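Local coordinates for myosin IE heavy chain (PDB 1LKX), which acts as the motor domain of a single-headed myosin, binding ATP and actin and turning actin-activated ATP hydrolysis into movement, possibly of membranes, at residues Asn55-Ser60 / His76-Ala81; Asp43-Thr48 / His583-Ile588; Ser60-Tyr65 / Met115-Phe120. One frame throughout, in Å; residues are numbered along the deposited sequence.

Interaction 1. Residues Asn55-Ser60 / His76-Ala81; sequences NIYKES and HMYALA. Unlike the reference sequence in segment 76-81: M77 (reference Ile).
A chi1 of -172° swings the H76 ring to the far side of CB from its own N, and CG of Y57 lies opposite its carbonyl carbon (chi1 -57°); together these settings bring the two rings to each other. They meet obliquely, centroids 5.5 Å apart and planes 64° from parallel, neither stacked nor edge-to-face; CD1 and CE1 of Y57 both lie 3.8 Å from NE2 of H76. Y78 reaches across from the first turn of helix 77-91. Its OH meets the rim of the Y57 ring in the ring plane and lies 3.4 Å from CB of Y57, while CZ of Y78 is 4.1 Å from CD1 of Y57. No hydrogen bond spans the two segments: the hydroxyl of Y78 is bonded to Q116 OE1 and that of Y57 to Y38 OH, each outside the contact. I56 adds an aliphatic contact, its CG1 3.7 Å from CE1 of H76; within its own segment the same CG1 covers one face of the Y57 ring, over the centre. H76, in turn, puts NE2 over the centre of one face of Y78. K58, whose CB points away from segment 76-81, holds the N-cap position before helix 59-65. Its NZ bends back to S60 OG at 3.1 Å and forms a salt bridge with D61, so the charge is met near the start of its own helix. The Y57 ring also has a cation-pi partner in K113 and touches the bound ADP. N49, P50 and K52 line the same pocket, and the loop from N49-P50 to Y57 is consistent with the purine-binding loop of myosin motors, here backed by the start of helix 77-91.

Interaction 2. Residues Asp43-Thr48 / His583-Ile588; sequences DVVIST and HYVRCI. Unlike the reference sequence in segment 43-48: T48 (reference Arg).
V45 and R586 hold the middle of this parallel strand pair, whose axes run 4.7 Å apart. V45 N donates to Y584 O at 2.9 Å, and V45 O receives R586 N, with the donor nearly in line with the C=O bond. The pattern repeats one step on: S47 N gives to R586 O at 3.1 Å, the donor well above the carbonyl plane, and S47 O takes I588 N at 2.8 Å. Both backbone polar groups of V45, S47 and R586 are thus satisfied here, whereas I46 and T48 bond to T39 and I37 on one flank, and V585 and C587 to I98 and S100 on the other. Where the strands part, a water donates to D43 O at 2.8 Å and weakly accepts from Y584 N. V44 sets CG2 3.6 Å from CD1 of Y584 and CG1 4.0 Å from CG of R586. A glycine here would probably open a gap beside the Y584 ring and take away the methyl that rests on CG of R586. R586 NE is bonded to S100 OG, and T48 OG1 to H32. Beyond, C587 leans on A105 of the ATP-binding P-loop. In the seven-stranded central sheet of the myosin motor, strand 581-588 lies directly beside 95-100, the strand that leads into that loop, and 45-48 lies one strand farther out.

Interaction 3. Residues Ser60-Tyr65 / Met115-Phe120; sequences SDIKAY and MQFLTF
Helices 60-65 and 115-120 cross at -72° with axes 10.4 Å apart, nearest at I62 and F117, whose CA atoms are 6.1 Å apart. I62 is the projecting residue, and its two branches divide the work. CG2, anti to the backbone N while CG1 stays beside it (chi1 -73°), lies between two phenyl rings: it is 3.5 Å from CD2 of F120 and 3.8 Å from CD1 of F117. CD1 extends the other branch to the aliphatic part of Q116, meeting CG at 3.7 Å, and also stands off-centre over one face of the F120 ring. The side chains of F117 and I62 run antiparallel past one another, which brings CE1 of F117 to 3.6 Å from the carbonyl oxygen of I62. One residue along, K63 lays CE at the rim of the F120 ring, close to its plane, 4.4 Å from CZ. F120, near the end of helix 107-121, covers the outer side of I62 with its exposed ring. The contact across the segments is apolar, without a hydrogen bond. Q116 has an extended chain that carries its amide past I62, where NE2 is bonded to Y57 O. On its other sides, helix 107-121 sets M115 and L118 against strand 381-386 and T119 against helix 127-147, while F117 packs on A81 and N82 of helix 77-91. The short helix 59-65 thus lies on the outer side of helix 107-121, with helix 77-91 packed against both.

Overall arrangement
Interaction 2 is the buried core contact, a hydrogen-bonded strand pair in the central sheet; interactions 1 and 3 lie farther out, partly exposed, and have no hydrogen bond across their segments. Interaction 1 is aromatic and sits by the nucleotide, whereas interaction 3 is aliphatic-on-phenyl packing away from the annotated sites. The two share S60 and helix 59-65, their centres are about 6 Å apart, and Q116 bonds to both tyrosines of interaction 1. Helix 77-91 carries interaction 1 on to the sheet: M77 and L80 pack on V585, V45 and H583. Interactions 2 and 3 do not touch, their nearest atoms being about 9 Å apart.

Interaction 1. Residues Asn55-Ser60 / His76-Ala81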
loop_
_atom_site.group_PDB
_atom_site.type_symbol
_atom_site.label_atom_id
_atom_site.label_comp_id
_atom_site.label_asym_id
_atom_site.label_seq_id
_atom_site.Cartn_x
_atom_site.Cartn_y
_atom_site.Cartn_z
ATOM N N ASN A 55 22.874 -10.076 -3.792
ATOM C CA ASN A 55 23.303 -10.591 -2.505
ATOM C C ASN A 55 23.801 -9.473 -1.595
ATOM O O ASN A 55 24.979 -9.417 -1.257
ATOM C CB ASN A 55 24.389 -11.651 -2.706
ATOM C CG ASN A 55 24.456 -12.633 -1.556
ATOM O OD1 ASN A 55 23.435 -13.181 -1.135
ATOM N ND2 ASN A 55 25.660 -12.868 -1.043
ATOM N N ILE A 56 22.887 -8.592 -1.196
ATOM C CA ILE A 56 23.226 -7.475 -0.326
ATOM C C ILE A 56 22.270 -7.362 0.855
ATOM O O ILE A 56 22.227 -6.336 1.532
ATOM C CB ILE A 56 23.196 -6.157 -1.099
ATOM C CG1 ILE A 56 21.758 -5.722 -1.336
ATOM C CG2 ILE A 56 23.884 -6.339 -2.433
ATOM C CD1 ILE A 56 21.640 -4.425 -2.068
ATOM N N TYR A 57 21.507 -8.421 1.100
ATOM C CA TYR A 57 20.556 -8.422 2.197
ATOM C C TYR A 57 20.837 -9.563 3.161
ATOM O O TYR A 57 19.925 -10.178 3.711
ATOM C CB TYR A 57 19.144 -8.534 1.648
ATOM C CG TYR A 57 18.788 -7.439 0.679
ATOM C CD1 TYR A 57 18.674 -6.117 1.097
ATOM C CD2 TYR A 57 18.562 -7.729 -0.666
ATOM C CE1 TYR A 57 18.337 -5.108 0.199
ATOM C CE2 TYR A 57 18.226 -6.730 -1.575
ATOM C CZ TYR A 57 18.113 -5.420 -1.138
ATOM O OH TYR A 57 17.778 -4.425 -2.035
ATOM N N LYS A 58 22.117 -9.829 3.368
ATOM C CA LYS A 58 22.557 -10.881 4.266
ATOM C C LYS A 58 22.717 -10.324 5.675
ATOM O O LYS A 58 23.065 -9.155 5.848
ATOM C CB LYS A 58 23.894 -11.427 3.789
ATOM C CG LYS A 58 23.884 -11.916 2.355
ATOM C CD LYS A 58 25.293 -12.216 1.843
ATOM C CE LYS A 58 26.032 -10.950 1.388
ATOM N NZ LYS A 58 26.392 -9.989 2.478
ATOM N N GLU A 59 22.469 -11.168 6.676
ATOM C CA GLU A 59 22.588 -10.779 8.086
ATOM C C GLU A 59 23.917 -10.067 8.352
ATOM O O GLU A 59 24.007 -9.176 9.189
ATOM C CB GLU A 59 22.463 -12.019 8.978
ATOM C CG GLU A 59 22.930 -13.311 8.299
ATOM C CD GLU A 59 24.227 -13.139 7.503
ATOM O OE1 GLU A 59 25.286 -12.861 8.114
ATOM O OE2 GLU A 59 24.187 -13.279 6.258
ATOM N N SER A 60 24.949 -10.462 7.627
ATOM C CA SER A 60 26.249 -9.839 7.791
ATOM C C SER A 60 26.109 -8.375 7.375
ATOM O O SER A 60 26.700 -7.482 7.985
ATOM C CB SER A 60 27.285 -10.542 6.912
ATOM O OG SER A 60 26.976 -10.378 5.538
ATOM N N HIS A 76 22.223 2.289 1.505
ATOM C CA HIS A 76 21.509 1.032 1.623
ATOM C C HIS A 76 20.254 1.183 2.450
ATOM O O HIS A 76 20.193 1.971 3.396
ATOM C CB HIS A 76 22.397 -0.048 2.254
ATOM C CG HIS A 76 21.793 -1.423 2.247
ATOM N ND1 HIS A 76 22.246 -2.433 1.423
ATOM C CD2 HIS A 76 20.772 -1.953 2.959
ATOM C CE1 HIS A 76 21.532 -3.523 1.628
ATOM N NE2 HIS A 76 20.629 -3.259 2.556
ATOM N N MET A 77 19.254 0.405 2.059
ATOM C CA MET A 77 17.970 0.357 2.718
ATOM C C MET A 77 18.152 0.250 4.238
ATOM O O MET A 77 17.422 0.862 5.018
ATOM C CB MET A 77 17.221 -0.861 2.203
ATOM C CG MET A 77 15.799 -0.901 2.631
ATOM S SD MET A 77 14.987 0.555 1.995
ATOM C CE MET A 77 15.177 1.733 3.439
ATOM N N TYR A 78 19.147 -0.526 4.651
ATOM C CA TYR A 78 19.411 -0.733 6.062
ATOM C C TYR A 78 19.762 0.513 6.839
ATOM O O TYR A 78 19.415 0.634 8.014
ATOM C CB TYR A 78 20.515 -1.751 6.240
ATOM C CG TYR A 78 20.136 -3.146 5.818
ATOM C CD1 TYR A 78 18.812 -3.503 5.600
ATOM C CD2 TYR A 78 21.113 -4.125 5.646
ATOM C CE1 TYR A 78 18.473 -4.798 5.221
ATOM C CE2 TYR A 78 20.783 -5.428 5.266
ATOM C CZ TYR A 78 19.468 -5.757 5.055
ATOM O OH TYR A 78 19.148 -7.036 4.671
ATOM N N ALA A 79 20.454 1.434 6.189
ATOM C CA ALA A 79 20.850 2.667 6.846
ATOM C C ALA A 79 19.613 3.426 7.304
ATOM O O ALA A 79 19.631 4.112 8.320
ATOM C CB ALA A 79 21.658 3.519 5.888
ATOM N N LEU A 80 18.535 3.293 6.545
ATOM C CA LEU A 80 17.302 3.976 6.873
ATOM C C LEU A 80 16.699 3.304 8.093
ATOM O O LEU A 80 16.328 3.964 9.062
ATOM C CB LEU A 80 16.339 3.901 5.686
ATOM C CG LEU A 80 15.267 4.993 5.589
ATOM C CD1 LEU A 80 14.078 4.682 6.489
ATOM C CD2 LEU A 80 15.914 6.336 5.958
ATOM N N ALA A 81 16.616 1.980 8.046
ATOM C CA ALA A 81 16.067 1.221 9.163
ATOM C C ALA A 81 16.886 1.502 10.408
ATOM O O ALA A 81 16.329 1.777 11.466
ATOM C CB ALA A 81 16.086 -0.273 8.852
#

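Interaction 2. Residues Asp43-Thr48 / His583-Ile588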
loop_
_atom_site.group_PDB
_atom_site.type_symbol
_atom_site.label_atom_id
_atom_site.label_comp_id
_atom_site.label_asym_id
_atom_site.label_seq_id
_atom_site.Cartn_x
_atom_site.Cartn_y
_atom_site.Cartn_z
ATOM N N ASP A 43 19.405 11.467 3.878
ATOM C CA ASP A 43 18.421 10.753 4.698
ATOM C C ASP A 43 17.290 10.101 3.909
ATOM O O ASP A 43 16.720 9.111 4.359
ATOM C CB ASP A 43 17.837 11.675 5.791
ATOM C CG ASP A 43 18.745 11.774 7.038
ATOM O OD1 ASP A 43 19.036 10.727 7.660
ATOM O OD2 ASP A 43 19.167 12.896 7.403
ATOM N N VAL A 44 16.955 10.646 2.746
ATOM C CA VAL A 44 15.912 10.039 1.923
ATOM C C VAL A 44 16.583 8.943 1.117
ATOM O O VAL A 44 17.686 9.123 0.615
ATOM C CB VAL A 44 15.282 11.034 0.941
ATOM C CG1 VAL A 44 14.443 10.284 -0.067
ATOM C CG2 VAL A 44 14.428 12.041 1.691
ATOM N N VAL A 45 15.931 7.800 0.996
ATOM C CA VAL A 45 16.520 6.711 0.238
ATOM C C VAL A 45 15.835 6.549 -1.102
ATOM O O VAL A 45 14.615 6.429 -1.170
ATOM C CB VAL A 45 16.409 5.380 0.979
ATOM C CG1 VAL A 45 17.212 4.321 0.241
ATOM C CG2 VAL A 45 16.881 5.541 2.402
ATOM N N ILE A 46 16.624 6.552 -2.168
ATOM C CA ILE A 46 16.077 6.380 -3.499
ATOM C C ILE A 46 16.502 4.999 -3.961
ATOM O O ILE A 46 17.687 4.692 -3.948
ATOM C CB ILE A 46 16.637 7.443 -4.475
ATOM C CG1 ILE A 46 16.288 8.855 -3.977
ATOM C CG2 ILE A 46 16.079 7.222 -5.873
ATOM C CD1 ILE A 46 14.807 9.095 -3.661
ATOM N N SER A 47 15.544 4.164 -4.359
ATOM C CA SER A 47 15.870 2.813 -4.817
ATOM C C SER A 47 15.300 2.491 -6.196
ATOM O O SER A 47 14.196 2.901 -6.539
ATOM C CB SER A 47 15.358 1.764 -3.830
ATOM O OG SER A 47 14.000 1.453 -4.104
ATOM N N THR A 48 16.055 1.723 -6.971
ATOM C CA THR A 48 15.651 1.342 -8.314
ATOM C C THR A 48 15.548 -0.167 -8.459
ATOM O O THR A 48 16.553 -0.880 -8.369
ATOM C CB THR A 48 16.660 1.866 -9.348
ATOM O OG1 THR A 48 17.976 1.397 -9.019
ATOM C CG2 THR A 48 16.661 3.389 -9.359
ATOM N N HIS A 583 10.768 9.044 7.835
ATOM C CA HIS A 583 11.925 8.404 7.222
ATOM C C HIS A 583 11.368 8.085 5.857
ATOM O O HIS A 583 10.342 7.418 5.755
ATOM C CB HIS A 583 12.291 7.129 7.966
ATOM C CG HIS A 583 12.831 7.376 9.336
ATOM N ND1 HIS A 583 14.128 7.789 9.560
ATOM C CD2 HIS A 583 12.237 7.321 10.551
ATOM C CE1 HIS A 583 14.310 7.978 10.855
ATOM N NE2 HIS A 583 13.177 7.703 11.479
ATOM N N TYR A 584 12.019 8.566 4.806
ATOM C CA TYR A 584 11.479 8.347 3.478
ATOM C C TYR A 584 12.284 7.461 2.559
ATOM O O TYR A 584 13.511 7.521 2.521
ATOM C CB TYR A 584 11.238 9.692 2.787
ATOM C CG TYR A 584 10.972 10.839 3.731
ATOM C CD1 TYR A 584 12.025 11.503 4.372
ATOM C CD2 TYR A 584 9.673 11.262 3.985
ATOM C CE1 TYR A 584 11.787 12.562 5.241
ATOM C CE2 TYR A 584 9.413 12.321 4.853
ATOM C CZ TYR A 584 10.477 12.970 5.479
ATOM O OH TYR A 584 10.232 14.027 6.338
ATOM N N VAL A 585 11.561 6.626 1.825
ATOM C CA VAL A 585 12.141 5.728 0.842
ATOM C C VAL A 585 11.314 6.019 -0.379
ATOM O O VAL A 585 10.109 6.098 -0.275
ATOM C CB VAL A 585 11.956 4.232 1.212
ATOM C CG1 VAL A 585 12.414 3.348 0.077
ATOM C CG2 VAL A 585 12.756 3.900 2.446
ATOM N N ARG A 586 11.942 6.211 -1.527
ATOM C CA ARG A 586 11.188 6.470 -2.744
ATOM C C ARG A 586 11.670 5.521 -3.834
ATOM O O ARG A 586 12.791 5.644 -4.329
ATOM C CB ARG A 586 11.358 7.925 -3.176
ATOM C CG ARG A 586 11.291 8.885 -2.013
ATOM C CD ARG A 586 10.671 10.192 -2.416
ATOM N NE ARG A 586 9.259 10.014 -2.713
ATOM C CZ ARG A 586 8.425 11.011 -2.981
ATOM N NH1 ARG A 586 7.145 10.752 -3.243
ATOM N NH2 ARG A 586 8.874 12.265 -2.981
ATOM N N CYS A 587 10.820 4.563 -4.185
ATOM C CA CYS A 587 11.140 3.579 -5.204
ATOM C C CYS A 587 10.841 4.075 -6.609
ATOM O O CYS A 587 9.802 4.704 -6.854
ATOM C CB CYS A 587 10.348 2.304 -4.967
ATOM S SG CYS A 587 10.624 1.554 -3.371
ATOM N N ILE A 588 11.755 3.765 -7.530
ATOM C CA ILE A 588 11.634 4.153 -8.932
ATOM C C ILE A 588 11.568 2.874 -9.749
ATOM O O ILE A 588 12.436 2.022 -9.624
ATOM C CB ILE A 588 12.871 4.932 -9.417
ATOM C CG1 ILE A 588 13.328 5.949 -8.359
ATOM C CG2 ILE A 588 12.557 5.589 -10.748
ATOM C CD1 ILE A 588 12.363 7.077 -8.086
HETATM O O HOH W 1 14.812 9.303 6.414
#

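Interaction 3. Residues Ser60-Tyr65 / Met115-Phe120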
loop_
_atom_site.group_PDB
_atom_site.type_symbol
_atom_site.label_atom_id
_atom_site.label_comp_id
_atom_site.label_asym_id
_atom_site.label_seq_id
_atom_site.Cartn_x
_atom_site.Cartn_y
_atom_site.Cartn_z
ATOM N N SER A 60 24.949 -10.462 7.627
ATOM C CA SER A 60 26.249 -9.839 7.791
ATOM C C SER A 60 26.109 -8.375 7.375
ATOM O O SER A 60 26.700 -7.482 7.985
ATOM C CB SER A 60 27.285 -10.542 6.912
ATOM O OG SER A 60 26.976 -10.378 5.538
ATOM N N ASP A 61 25.329 -8.133 6.328
ATOM C CA ASP A 61 25.110 -6.775 5.864
ATOM C C ASP A 61 24.321 -6.065 6.957
ATOM O O ASP A 61 24.540 -4.886 7.237
ATOM C CB ASP A 61 24.310 -6.768 4.556
ATOM C CG ASP A 61 24.968 -7.586 3.456
ATOM O OD1 ASP A 61 26.135 -7.305 3.105
ATOM O OD2 ASP A 61 24.310 -8.510 2.934
ATOM N N ILE A 62 23.399 -6.797 7.578
ATOM C CA ILE A 62 22.594 -6.228 8.642
ATOM C C ILE A 62 23.528 -5.789 9.740
ATOM O O ILE A 62 23.404 -4.691 10.273
ATOM C CB ILE A 62 21.608 -7.242 9.201
ATOM C CG1 ILE A 62 20.494 -7.469 8.184
ATOM C CG2 ILE A 62 21.045 -6.748 10.503
ATOM C CD1 ILE A 62 19.363 -8.327 8.692
ATOM N N LYS A 63 24.479 -6.652 10.061
ATOM C CA LYS A 63 25.452 -6.361 11.099
ATOM C C LYS A 63 26.345 -5.199 10.679
ATOM O O LYS A 63 26.760 -4.391 11.502
ATOM C CB LYS A 63 26.314 -7.595 11.369
ATOM C CG LYS A 63 25.536 -8.848 11.768
ATOM C CD LYS A 63 26.449 -10.063 11.895
ATOM C CE LYS A 63 25.658 -11.360 12.016
ATOM N NZ LYS A 63 26.508 -12.586 11.845
ATOM N N ALA A 64 26.633 -5.110 9.388
ATOM C CA ALA A 64 27.501 -4.056 8.878
ATOM C C ALA A 64 26.936 -2.652 9.021
ATOM O O ALA A 64 27.660 -1.726 9.376
ATOM C CB ALA A 64 27.834 -4.326 7.432
ATOM N N TYR A 65 25.644 -2.489 8.746
ATOM C CA TYR A 65 25.023 -1.175 8.843
ATOM C C TYR A 65 24.499 -0.860 10.222
ATOM O O TYR A 65 24.181 0.295 10.526
ATOM C CB TYR A 65 23.883 -1.047 7.852
ATOM C CG TYR A 65 24.335 -1.025 6.423
ATOM C CD1 TYR A 65 24.560 -2.206 5.729
ATOM C CD2 TYR A 65 24.557 0.179 5.770
ATOM C CE1 TYR A 65 24.995 -2.193 4.420
ATOM C CE2 TYR A 65 24.995 0.208 4.464
ATOM C CZ TYR A 65 25.216 -0.981 3.791
ATOM O OH TYR A 65 25.682 -0.950 2.494
ATOM N N MET A 115 11.788 -4.530 7.659
ATOM C CA MET A 115 11.410 -5.332 8.814
ATOM C C MET A 115 12.536 -6.300 9.151
ATOM O O MET A 115 13.010 -6.329 10.286
ATOM C CB MET A 115 10.136 -6.101 8.542
ATOM C CG MET A 115 8.917 -5.314 8.868
ATOM S SD MET A 115 7.545 -6.426 8.878
ATOM C CE MET A 115 6.866 -6.213 7.122
ATOM N N GLN A 116 12.962 -7.085 8.159
ATOM C CA GLN A 116 14.054 -8.032 8.356
ATOM C C GLN A 116 15.141 -7.413 9.235
ATOM O O GLN A 116 15.600 -8.037 10.183
ATOM C CB GLN A 116 14.665 -8.447 7.007
ATOM C CG GLN A 116 16.036 -9.103 7.147
ATOM C CD GLN A 116 16.765 -9.302 5.827
ATOM O OE1 GLN A 116 16.857 -8.389 4.999
ATOM N NE2 GLN A 116 17.305 -10.499 5.632
ATOM N N PHE A 117 15.544 -6.184 8.918
ATOM C CA PHE A 117 16.582 -5.500 9.686
ATOM C C PHE A 117 16.159 -5.245 11.127
ATOM O O PHE A 117 16.824 -5.696 12.066
ATOM C CB PHE A 117 16.941 -4.165 9.030
ATOM C CG PHE A 117 17.976 -3.379 9.786
ATOM C CD1 PHE A 117 19.334 -3.538 9.505
ATOM C CD2 PHE A 117 17.598 -2.492 10.793
ATOM C CE1 PHE A 117 20.298 -2.824 10.213
ATOM C CE2 PHE A 117 18.553 -1.774 11.506
ATOM C CZ PHE A 117 19.906 -1.940 11.215
ATOM N N LEU A 118 15.065 -4.502 11.287
ATOM C CA LEU A 118 14.545 -4.180 12.604
ATOM C C LEU A 118 14.374 -5.461 13.414
ATOM O O LEU A 118 14.924 -5.611 14.498
ATOM C CB LEU A 118 13.193 -3.466 12.477
ATOM C CG LEU A 118 13.145 -2.088 11.819
ATOM C CD1 LEU A 118 11.797 -1.454 12.033
ATOM C CD2 LEU A 118 14.218 -1.211 12.419
ATOM N N THR A 119 13.605 -6.390 12.867
ATOM C CA THR A 119 13.351 -7.667 13.514
ATOM C C THR A 119 14.600 -8.529 13.444
ATOM O O THR A 119 14.616 -9.562 12.784
ATOM C CB THR A 119 12.184 -8.388 12.821
ATOM O OG1 THR A 119 11.811 -9.524 13.591
ATOM C CG2 THR A 119 12.569 -8.842 11.425
ATOM N N PHE A 120 15.654 -8.083 14.117
ATOM C CA PHE A 120 16.932 -8.790 14.136
ATOM C C PHE A 120 17.907 -8.021 15.012
ATOM O O PHE A 120 18.410 -8.543 16.004
ATOM C CB PHE A 120 17.521 -8.916 12.734
ATOM C CG PHE A 120 18.830 -9.664 12.696
ATOM C CD1 PHE A 120 18.865 -11.032 12.446
ATOM C CD2 PHE A 120 20.033 -9.002 12.926
ATOM C CE1 PHE A 120 20.079 -11.727 12.424
ATOM C CE2 PHE A 120 21.249 -9.691 12.907
ATOM C CZ PHE A 120 21.266 -11.058 12.654
#